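Local atomic coordinates of YohF (Salmonella typhimurium, PDB entry 6WON), a protein that probably acts as an oxidoreductase of the short-chain dehydrogenase/reductase family, apparently an acetoin dehydrogenase. Residues A42-T45 with A46-A50; P213-T216 with H217-A220; V223-L226 with C227-G230; I240-G243 with G244-A248. All coordinates share one frame; numbering follows the deposited sequence.

Interaction 1: A42-T45 with A46-A50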
loop_
_atom_site.group_PDB
_atom_site.type_symbol
_atom_site.label_atom_id
_atom_site.label_comp_id
_atom_site.label_asym_id
_atom_site.label_seq_id
_atom_site.Cartn_x
_atom_site.Cartn_y
_atom_site.Cartn_z
ATOM N N ALA B 42 11.605 -32.612 -14.144
ATOM C CA ALA B 42 12.622 -31.699 -14.653
ATOM C C ALA B 42 13.131 -32.157 -16.017
ATOM O O ALA B 42 13.367 -31.331 -16.906
ATOM C CB ALA B 42 13.771 -31.588 -13.659
ATOM N N GLN B 43 13.293 -33.471 -16.198
ATOM C CA GLN B 43 13.711 -33.994 -17.492
ATOM C C GLN B 43 12.631 -33.792 -18.540
ATOM O O GLN B 43 12.941 -33.628 -19.723
ATOM C CB GLN B 43 14.076 -35.476 -17.372
ATOM C CG GLN B 43 15.226 -35.730 -16.401
ATOM C CD GLN B 43 15.529 -37.208 -16.160
ATOM O OE1 GLN B 43 14.756 -38.095 -16.536
ATOM N NE2 GLN B 43 16.665 -37.476 -15.514
ATOM N N GLU B 44 11.363 -33.794 -18.134
ATOM C CA GLU B 44 10.301 -33.558 -19.103
ATOM C C GLU B 44 10.227 -32.091 -19.512
ATOM O O GLU B 44 9.916 -31.784 -20.671
ATOM C CB GLU B 44 8.965 -34.034 -18.536
ATOM C CG GLU B 44 7.831 -34.048 -19.546
ATOM C CD GLU B 44 8.087 -34.930 -20.780
ATOM O OE1 GLU B 44 7.222 -34.908 -21.684
ATOM O OE2 GLU B 44 9.107 -35.664 -20.841
ATOM N N THR B 45 10.505 -31.176 -18.587
ATOM C CA THR B 45 10.534 -29.766 -18.945
ATOM C C THR B 45 11.683 -29.469 -19.905
ATOM O O THR B 45 11.514 -28.717 -20.872
ATOM C CB THR B 45 10.643 -28.920 -17.679
ATOM O OG1 THR B 45 9.562 -29.260 -16.800
ATOM C CG2 THR B 45 10.598 -27.426 -18.014
ATOM N N ALA B 46 12.852 -30.073 -19.667
ATOM C CA ALA B 46 13.981 -29.876 -20.571
ATOM C C ALA B 46 13.693 -30.449 -21.955
ATOM O O ALA B 46 14.032 -29.826 -22.971
ATOM C CB ALA B 46 15.240 -30.501 -19.973
ATOM N N LYS B 47 13.080 -31.638 -22.007
ATOM C CA LYS B 47 12.657 -32.217 -23.276
ATOM C C LYS B 47 11.811 -31.227 -24.071
ATOM O O LYS B 47 12.130 -30.902 -25.220
ATOM C CB LYS B 47 11.876 -33.513 -23.018
ATOM C CG LYS B 47 11.311 -34.175 -24.281
ATOM C CD LYS B 47 10.641 -35.515 -23.984
ATOM C CE LYS B 47 10.804 -36.461 -25.158
ATOM N NZ LYS B 47 10.315 -37.835 -24.850
ATOM N N LYS B 48 10.730 -30.726 -23.467
ATOM C CA LYS B 48 9.849 -29.811 -24.186
ATOM C C LYS B 48 10.551 -28.497 -24.504
ATOM O O LYS B 48 10.346 -27.931 -25.582
ATOM C CB LYS B 48 8.581 -29.568 -23.374
ATOM C CG LYS B 48 7.844 -30.848 -22.996
ATOM C CD LYS B 48 6.413 -30.538 -22.549
ATOM C CE LYS B 48 6.004 -31.340 -21.309
ATOM N NZ LYS B 48 5.841 -32.792 -21.610
ATOM N N ALA B 49 11.378 -27.993 -23.581
ATOM C CA ALA B 49 12.089 -26.741 -23.832
ATOM C C ALA B 49 12.957 -26.838 -25.080
ATOM O O ALA B 49 13.005 -25.903 -25.887
ATOM C CB ALA B 49 12.939 -26.364 -22.616
ATOM N N ALA B 50 13.623 -27.975 -25.274
ATOM C CA ALA B 50 14.562 -28.109 -26.381
ATOM C C ALA B 50 13.861 -28.243 -27.725
ATOM O O ALA B 50 14.500 -28.060 -28.766
ATOM C CB ALA B 50 15.476 -29.311 -26.147
#

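Interaction 2: P213-T216 with H217-A220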
loop_
_atom_site.group_PDB
_atom_site.type_symbol
_atom_site.label_atom_id
_atom_site.label_comp_id
_atom_site.label_asym_id
_atom_site.label_seq_id
_atom_site.Cartn_x
_atom_site.Cartn_y
_atom_site.Cartn_z
ATOM N N PRO B 213 -9.434 -20.541 -9.458
ATOM C CA PRO B 213 -7.990 -20.365 -9.326
ATOM C C PRO B 213 -7.404 -19.938 -10.662
ATOM O O PRO B 213 -8.051 -20.009 -11.711
ATOM C CB PRO B 213 -7.495 -21.744 -8.886
ATOM C CG PRO B 213 -8.493 -22.684 -9.434
ATOM C CD PRO B 213 -9.815 -21.966 -9.470
ATOM N N GLY B 214 -6.173 -19.446 -10.602
ATOM C CA GLY B 214 -5.447 -19.136 -11.811
ATOM C C GLY B 214 -4.764 -20.354 -12.394
ATOM O O GLY B 214 -4.585 -21.375 -11.729
ATOM N N SER B 215 -4.414 -20.252 -13.672
ATOM C CA SER B 215 -3.555 -21.233 -14.320
ATOM C C SER B 215 -2.097 -20.830 -14.139
ATOM O O SER B 215 -1.785 -19.675 -13.843
ATOM C CB SER B 215 -3.881 -21.342 -15.810
ATOM O OG SER B 215 -3.430 -20.172 -16.486
ATOM N N THR B 216 -1.194 -21.795 -14.330
ATOM C CA THR B 216 0.226 -21.444 -14.289
ATOM C C THR B 216 0.619 -20.565 -15.472
ATOM O O THR B 216 1.474 -19.687 -15.330
ATOM C CB THR B 216 1.099 -22.705 -14.246
ATOM O OG1 THR B 216 0.820 -23.516 -15.389
ATOM C CG2 THR B 216 0.827 -23.511 -12.974
ATOM N N HIS B 217 -0.007 -20.762 -16.633
ATOM C CA HIS B 217 0.239 -19.862 -17.758
ATOM C C HIS B 217 -0.099 -18.413 -17.402
ATOM O O HIS B 217 0.601 -17.488 -17.826
ATOM C CB HIS B 217 -0.552 -20.306 -18.986
ATOM C CG HIS B 217 -0.432 -19.357 -20.137
ATOM N ND1 HIS B 217 0.738 -19.206 -20.856
ATOM C CD2 HIS B 217 -1.318 -18.480 -20.672
ATOM C CE1 HIS B 217 0.560 -18.294 -21.796
ATOM N NE2 HIS B 217 -0.678 -17.836 -21.705
ATOM N N GLU B 218 -1.131 -18.192 -16.582
ATOM C CA GLU B 218 -1.500 -16.822 -16.231
ATOM C C GLU B 218 -0.461 -16.140 -15.340
ATOM O O GLU B 218 -0.463 -14.904 -15.237
ATOM C CB GLU B 218 -2.902 -16.799 -15.582
ATOM C CG GLU B 218 -4.022 -16.947 -16.628
ATOM C CD GLU B 218 -5.407 -17.320 -16.069
ATOM O OE1 GLU B 218 -5.511 -17.940 -14.983
ATOM O OE2 GLU B 218 -6.403 -16.994 -16.753
ATOM N N ILE B 219 0.431 -16.896 -14.699
ATOM C CA ILE B 219 1.601 -16.283 -14.063
ATOM C C ILE B 219 2.768 -16.194 -15.035
ATOM O O ILE B 219 3.432 -15.158 -15.144
ATOM C CB ILE B 219 2.008 -17.067 -12.799
ATOM C CG1 ILE B 219 0.836 -17.201 -11.835
ATOM C CG2 ILE B 219 3.183 -16.375 -12.120
ATOM C CD1 ILE B 219 0.255 -15.850 -11.424
ATOM N N ALA B 220 3.046 -17.296 -15.735
ATOM C CA ALA B 220 4.180 -17.341 -16.657
ATOM C C ALA B 220 4.115 -16.219 -17.692
ATOM O O ALA B 220 5.141 -15.624 -18.035
ATOM C CB ALA B 220 4.231 -18.710 -17.339
#

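Interaction 3: V223-L226 with C227-G230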
loop_
_atom_site.group_PDB
_atom_site.type_symbol
_atom_site.label_atom_id
_atom_site.label_comp_id
_atom_site.label_asym_id
_atom_site.label_seq_id
_atom_site.Cartn_x
_atom_site.Cartn_y
_atom_site.Cartn_z
ATOM N N VAL B 223 5.568 -13.095 -16.183
ATOM C CA VAL B 223 7.003 -13.305 -16.007
ATOM C C VAL B 223 7.730 -13.162 -17.341
ATOM O O VAL B 223 8.785 -12.515 -17.426
ATOM C CB VAL B 223 7.267 -14.679 -15.364
ATOM C CG1 VAL B 223 8.759 -14.999 -15.417
ATOM C CG2 VAL B 223 6.756 -14.708 -13.909
ATOM N N ALA B 224 7.172 -13.753 -18.407
ATOM C CA ALA B 224 7.765 -13.592 -19.738
ATOM C C ALA B 224 7.814 -12.127 -20.160
ATOM O O ALA B 224 8.825 -11.669 -20.702
ATOM C CB ALA B 224 6.986 -14.391 -20.782
ATOM N N TRP B 225 6.724 -11.383 -19.949
ATOM C CA TRP B 225 6.733 -9.975 -20.336
ATOM C C TRP B 225 7.835 -9.212 -19.608
ATOM O O TRP B 225 8.531 -8.393 -20.215
ATOM C CB TRP B 225 5.373 -9.316 -20.077
ATOM C CG TRP B 225 5.432 -7.845 -20.430
ATOM C CD1 TRP B 225 5.344 -7.295 -21.687
ATOM C CD2 TRP B 225 5.659 -6.747 -19.532
ATOM N NE1 TRP B 225 5.473 -5.932 -21.613
ATOM C CE2 TRP B 225 5.680 -5.570 -20.308
ATOM C CE3 TRP B 225 5.843 -6.647 -18.148
ATOM C CZ2 TRP B 225 5.870 -4.312 -19.748
ATOM C CZ3 TRP B 225 6.032 -5.389 -17.594
ATOM C CH2 TRP B 225 6.043 -4.240 -18.392
ATOM N N LEU B 226 8.021 -9.487 -18.314
ATOM C CA LEU B 226 9.075 -8.838 -17.537
ATOM C C LEU B 226 10.472 -9.154 -18.060
ATOM O O LEU B 226 11.413 -8.401 -17.780
ATOM C CB LEU B 226 8.967 -9.251 -16.074
ATOM C CG LEU B 226 7.803 -8.612 -15.305
ATOM C CD1 LEU B 226 7.626 -9.275 -13.963
ATOM C CD2 LEU B 226 8.026 -7.108 -15.127
ATOM N N CYS B 227 10.637 -10.248 -18.799
ATOM C CA CYS B 227 11.917 -10.568 -19.417
ATOM C C CYS B 227 12.053 -10.004 -20.823
ATOM O O CYS B 227 13.094 -10.209 -21.457
ATOM C CB CYS B 227 12.127 -12.090 -19.452
ATOM S SG CYS B 227 12.103 -12.838 -17.815
ATOM N N SER B 228 11.040 -9.300 -21.319
ATOM C CA SER B 228 11.036 -8.794 -22.682
ATOM C C SER B 228 11.552 -7.355 -22.735
ATOM O O SER B 228 11.653 -6.663 -21.719
ATOM C CB SER B 228 9.625 -8.877 -23.258
ATOM O OG SER B 228 8.896 -7.748 -22.833
ATOM N N GLU B 229 11.881 -6.914 -23.955
ATOM C CA GLU B 229 12.384 -5.560 -24.173
ATOM C C GLU B 229 11.385 -4.501 -23.729
ATOM O O GLU B 229 11.790 -3.417 -23.296
ATOM C CB GLU B 229 12.726 -5.364 -25.652
ATOM C CG GLU B 229 11.532 -5.528 -26.594
ATOM C CD GLU B 229 10.731 -4.238 -26.784
ATOM O OE1 GLU B 229 11.335 -3.139 -26.767
ATOM O OE2 GLU B 229 9.487 -4.327 -26.932
ATOM N N GLY B 230 10.083 -4.789 -23.822
ATOM C CA GLY B 230 9.075 -3.803 -23.444
ATOM C C GLY B 230 9.055 -3.447 -21.965
ATOM O O GLY B 230 8.507 -2.398 -21.599
#

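Interaction 4: I240-G243 with G244-A248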
loop_
_atom_site.group_PDB
_atom_site.type_symbol
_atom_site.label_atom_id
_atom_site.label_comp_id
_atom_site.label_asym_id
_atom_site.label_seq_id
_atom_site.Cartn_x
_atom_site.Cartn_y
_atom_site.Cartn_z
ATOM N N ILE B 240 0.687 -8.007 -9.007
ATOM C CA ILE B 240 -0.187 -8.994 -8.382
ATOM C C ILE B 240 -1.125 -9.577 -9.426
ATOM O O ILE B 240 -1.850 -8.839 -10.108
ATOM C CB ILE B 240 -0.972 -8.366 -7.220
ATOM C CG1 ILE B 240 -0.006 -7.883 -6.133
ATOM C CG2 ILE B 240 -2.004 -9.348 -6.674
ATOM C CD1 ILE B 240 -0.707 -7.064 -5.031
ATOM N N VAL B 241 -1.121 -10.893 -9.541
ATOM C CA VAL B 241 -1.945 -11.626 -10.504
ATOM C C VAL B 241 -2.822 -12.548 -9.668
ATOM O O VAL B 241 -2.410 -13.644 -9.280
ATOM C CB VAL B 241 -1.103 -12.416 -11.512
ATOM C CG1 VAL B 241 -1.987 -13.219 -12.446
ATOM C CG2 VAL B 241 -0.176 -11.477 -12.311
ATOM N N ASP B 242 -4.048 -12.104 -9.356
ATOM C CA ASP B 242 -4.777 -12.805 -8.308
ATOM C C ASP B 242 -6.280 -12.897 -8.551
ATOM O O ASP B 242 -7.030 -13.161 -7.600
ATOM C CB ASP B 242 -4.519 -12.111 -6.969
ATOM C CG ASP B 242 -5.162 -10.723 -6.888
ATOM O OD1 ASP B 242 -5.648 -10.193 -7.916
ATOM O OD2 ASP B 242 -5.175 -10.154 -5.779
ATOM N N GLY B 243 -6.744 -12.678 -9.779
ATOM C CA GLY B 243 -8.169 -12.718 -10.079
ATOM C C GLY B 243 -9.033 -11.855 -9.173
ATOM O O GLY B 243 -10.206 -12.167 -8.932
ATOM N N GLY B 244 -8.457 -10.775 -8.647
ATOM C CA GLY B 244 -9.176 -9.874 -7.767
ATOM C C GLY B 244 -9.096 -10.214 -6.297
ATOM O O GLY B 244 -9.826 -9.607 -5.500
ATOM N N PHE B 245 -8.233 -11.166 -5.917
ATOM C CA PHE B 245 -8.077 -11.560 -4.515
ATOM C C PHE B 245 -7.964 -10.348 -3.588
ATOM O O PHE B 245 -8.650 -10.275 -2.564
ATOM C CB PHE B 245 -6.846 -12.470 -4.390
ATOM C CG PHE B 245 -6.633 -13.064 -3.015
ATOM C CD1 PHE B 245 -5.967 -12.343 -2.024
ATOM C CD2 PHE B 245 -7.038 -14.363 -2.733
ATOM C CE1 PHE B 245 -5.743 -12.909 -0.761
ATOM C CE2 PHE B 245 -6.810 -14.936 -1.478
ATOM C CZ PHE B 245 -6.168 -14.208 -0.494
ATOM N N MET B 246 -7.111 -9.383 -3.941
ATOM C CA MET B 246 -6.882 -8.221 -3.086
ATOM C C MET B 246 -8.099 -7.302 -3.000
ATOM O O MET B 246 -8.170 -6.475 -2.084
ATOM C CB MET B 246 -5.691 -7.401 -3.600
ATOM C CG MET B 246 -4.333 -8.104 -3.607
ATOM S SD MET B 246 -3.816 -8.767 -2.013
ATOM C CE MET B 246 -3.392 -7.312 -1.055
ATOM N N LEU B 247 -9.046 -7.407 -3.933
ATOM C CA LEU B 247 -10.254 -6.591 -3.862
ATOM C C LEU B 247 -11.259 -7.086 -2.830
ATOM O O LEU B 247 -12.165 -6.327 -2.452
ATOM C CB LEU B 247 -10.937 -6.554 -5.230
ATOM C CG LEU B 247 -10.042 -6.095 -6.386
ATOM C CD1 LEU B 247 -10.699 -6.368 -7.727
ATOM C CD2 LEU B 247 -9.713 -4.620 -6.231
ATOM N N ALA B 248 -11.146 -8.339 -2.385
ATOM C CA ALA B 248 -12.189 -8.971 -1.576
ATOM C C ALA B 248 -11.940 -8.697 -0.093
ATOM O O ALA B 248 -10.952 -9.165 0.479
ATOM C CB ALA B 248 -12.240 -10.467 -1.865
#

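Interaction 1: A42-T45 with A46-A50
Lys48 folds back over the preceding turn of helix 39-50 to reach Glu44, one turn earlier. Its CB and CG start along the Glu44 carbonyl, with Lys48 CG 3.3 Å from Glu44 O, the same oxygen that takes the helical bond from Lys48 N at 3.1 Å. CG stands anti to the carbonyl carbon (chi1 -55°), which aims the chain back down the helix rather than onward. CD only skirts that carbonyl; a bend at chi3 brings Lys48 CE within 3.7 Å of Glu44 CG, and a second at chi4 turns NZ towards the acid. The tip, Lys48 NZ, then meets Glu44 OE1 at 2.5 Å in a salt bridge, on the anti side of the carboxylate and 19° from its plane. The distance is short, so the exact placing of these two flexible tips deserves some caution.

Such an i to i+4 pair suits the outer face of the helix in a beta-alpha-beta unit, here strand 30-35, helix 39-50 and strand 56-60 of the Rossmann-type sheet. Small residues fill the inner face: Ala42 and Ala46 lie on Ile33 and Thr58, and Ala49 reaches Ala56 of the sheet and Ala25 of helix 15-27, small side chains that let the helix lie close to both. Thr45, buried among them, bonds through OG1 to Gly41 O and Ser12 O.

The other oxygen of the acid, Glu44 OE2, lies 3.5 Å from Lys47 CD, so a methylene of this lysine flanks the carboxylate. The two charged ends stay apart, with Lys47 NZ 4.7 Å from Glu44 OE2, a separation at which attraction would probably persist without a direct bond.

Interaction 2: P213-T216 with H217-A220
A capping box opens helix 216-226, the helix that leads into the last strand of the parallel sheet, and joins Ser215 to Glu218 by two reciprocal bonds. In one direction the serine hydroxyl caps the helix: Glu218 N donates to Ser215 OG at 3.0 Å through a bent N-H. In the other, Ser215 N donates to Glu218 OE1 at 2.9 Å, nearly straight at 172°. The oxygen is approached on its anti side, 30° out of the carboxylate plane.

Both partners are shaped for this. Ser215 OG sits between its own backbone N and carbonyl carbon (chi1 72°), facing the first turn, and a short hydroxyl there can reach back to the amide of Glu218. Glu218 lies extended beyond CG, passing the serine with its CG 3.3 Å from Ser215 OG, until OE1 arrives beside the serine amide and 3.4 Å from Gly214 CA.

Serine at the N-cap with glutamate three residues on is the classic sequence of this motif, which satisfies amide groups that the first turn of a helix leaves without carbonyl partners. The amide end of the helix would also probably stabilise the negative carboxylate. Its other oxygen, Glu218 OE2, is held by Arg212 in a salt bridge and by Ser232 of the second subunit, so the cap is part of the subunit interface. Beside it, His217 NE2 bonds to Glu229 of that subunit.

Thr216 O carries the bonding into the helix, accepting twice, from Ala220 N at 2.9 Å and, well above the carbonyl plane, from Ile219 N.

Interaction 3: V223-L226 with C227-G230
Trp225 lays one face of its indole under the hydroxyl of Ser228, with Ser228 OG 3.8 Å from Trp225 CD1 and 4.1 Å from Trp225 NE1. Gly230 O approaches the six-membered ring obliquely, 3.7 Å from Trp225 CZ2. With CG anti to the backbone N (chi1 177°), the indole is swung beside its own carbonyl, and this is where the serine converges. Ser228 OG donates to Trp225 O at 2.7 Å, in the carbonyl plane on a lone pair. Ser228 N donates to the same oxygen at 2.9 Å from above that plane, so one serine grips the carbonyl from two directions.

These residues lead from helix 216-226 into the loop before the last strand of the Rossmann-type sheet. A small hydroxyl residue suits the turn, probably because its hydroxyl can supply a donor to a carbonyl near the helix end, on a side chain short enough to lie over the indole. Cys227 N turns to Ala224 O at 3.0 Å, and holds Val223 O only weakly, as the winding tightens. Val223 and Leu226, both branched and apolar, pack in the core against Val183, and Cys227 packs on Leu24 of helix 15-27.

Indole suits an interface because it offers both a broad surface and an N-H. Trp225 NE1 bonds to Ser221 of the second subunit, and the ring meets Trp225 of that subunit with their planes about 35° apart.

Interaction 4: I240-G243 with G244-A248
The backbone reverses through a type I' beta turn from Asp242 to Phe245, closed by Phe245 N donating to Asp242 O at 2.9 Å. Its two central residues, Gly243 and Gly244, both have positive phi, 52° and 90°, and at the second a side chain would strike the Gly243 carbonyl. Glycine fits both places. Asp242 then secures the turn from within. Its CG lies between the backbone N and the carbonyl carbon (chi1 69°), turning the carboxylate over the residues that follow. Asp242 OD1 accepts from Gly244 N at 3.0 Å, and Asp242 OD2 from Met246 N at 2.8 Å, each donor standing above the carboxylate plane. The two oxygens of one short side chain thus hold two backbone amides, which suits aspartate to this place.

The Asp-Gly-Gly sequence directly after the last strand of the sheet, 238-241, is a familiar signature of short-chain dehydrogenases, and here it turns the chain into the 3-10 turn 245-247. Met246 CG, anti to its carbonyl carbon, passes 3.1 Å from Asp242 OD2 and 4.0 Å from Ile240 CD1. The isoleucine and methionine run across each other at about a right angle, and both also touch His146.

Phe245 CB lies 3.2 Å from Asp242 OD2, while its ring leads away to Val143 and to Asn249 of the third subunit. Asp242 packs on Thr235 of the second subunit, to which the backbone of Gly243 also bonds.

All four contacts are local and follow in series along the chain; none closes a long loop, and none nests within or crosses another. Interaction 1 comes first, on the helix joining strands 30-35 and 56-60 at one edge of the sheet. It stands apart, its centre about 32 Å from that of interaction 4. Interactions 2 and 3 adjoin the two ends of helix 216-226, their centres about 16 Å apart, and interaction 4 ends the strand that follows. Interactions 2 and 4 touch directly, where Ile219 CD1 packs 3.6 Å from Val241 CG1, tying the helix to the last strand. Interactions 2, 3 and 4 all reach the second subunit.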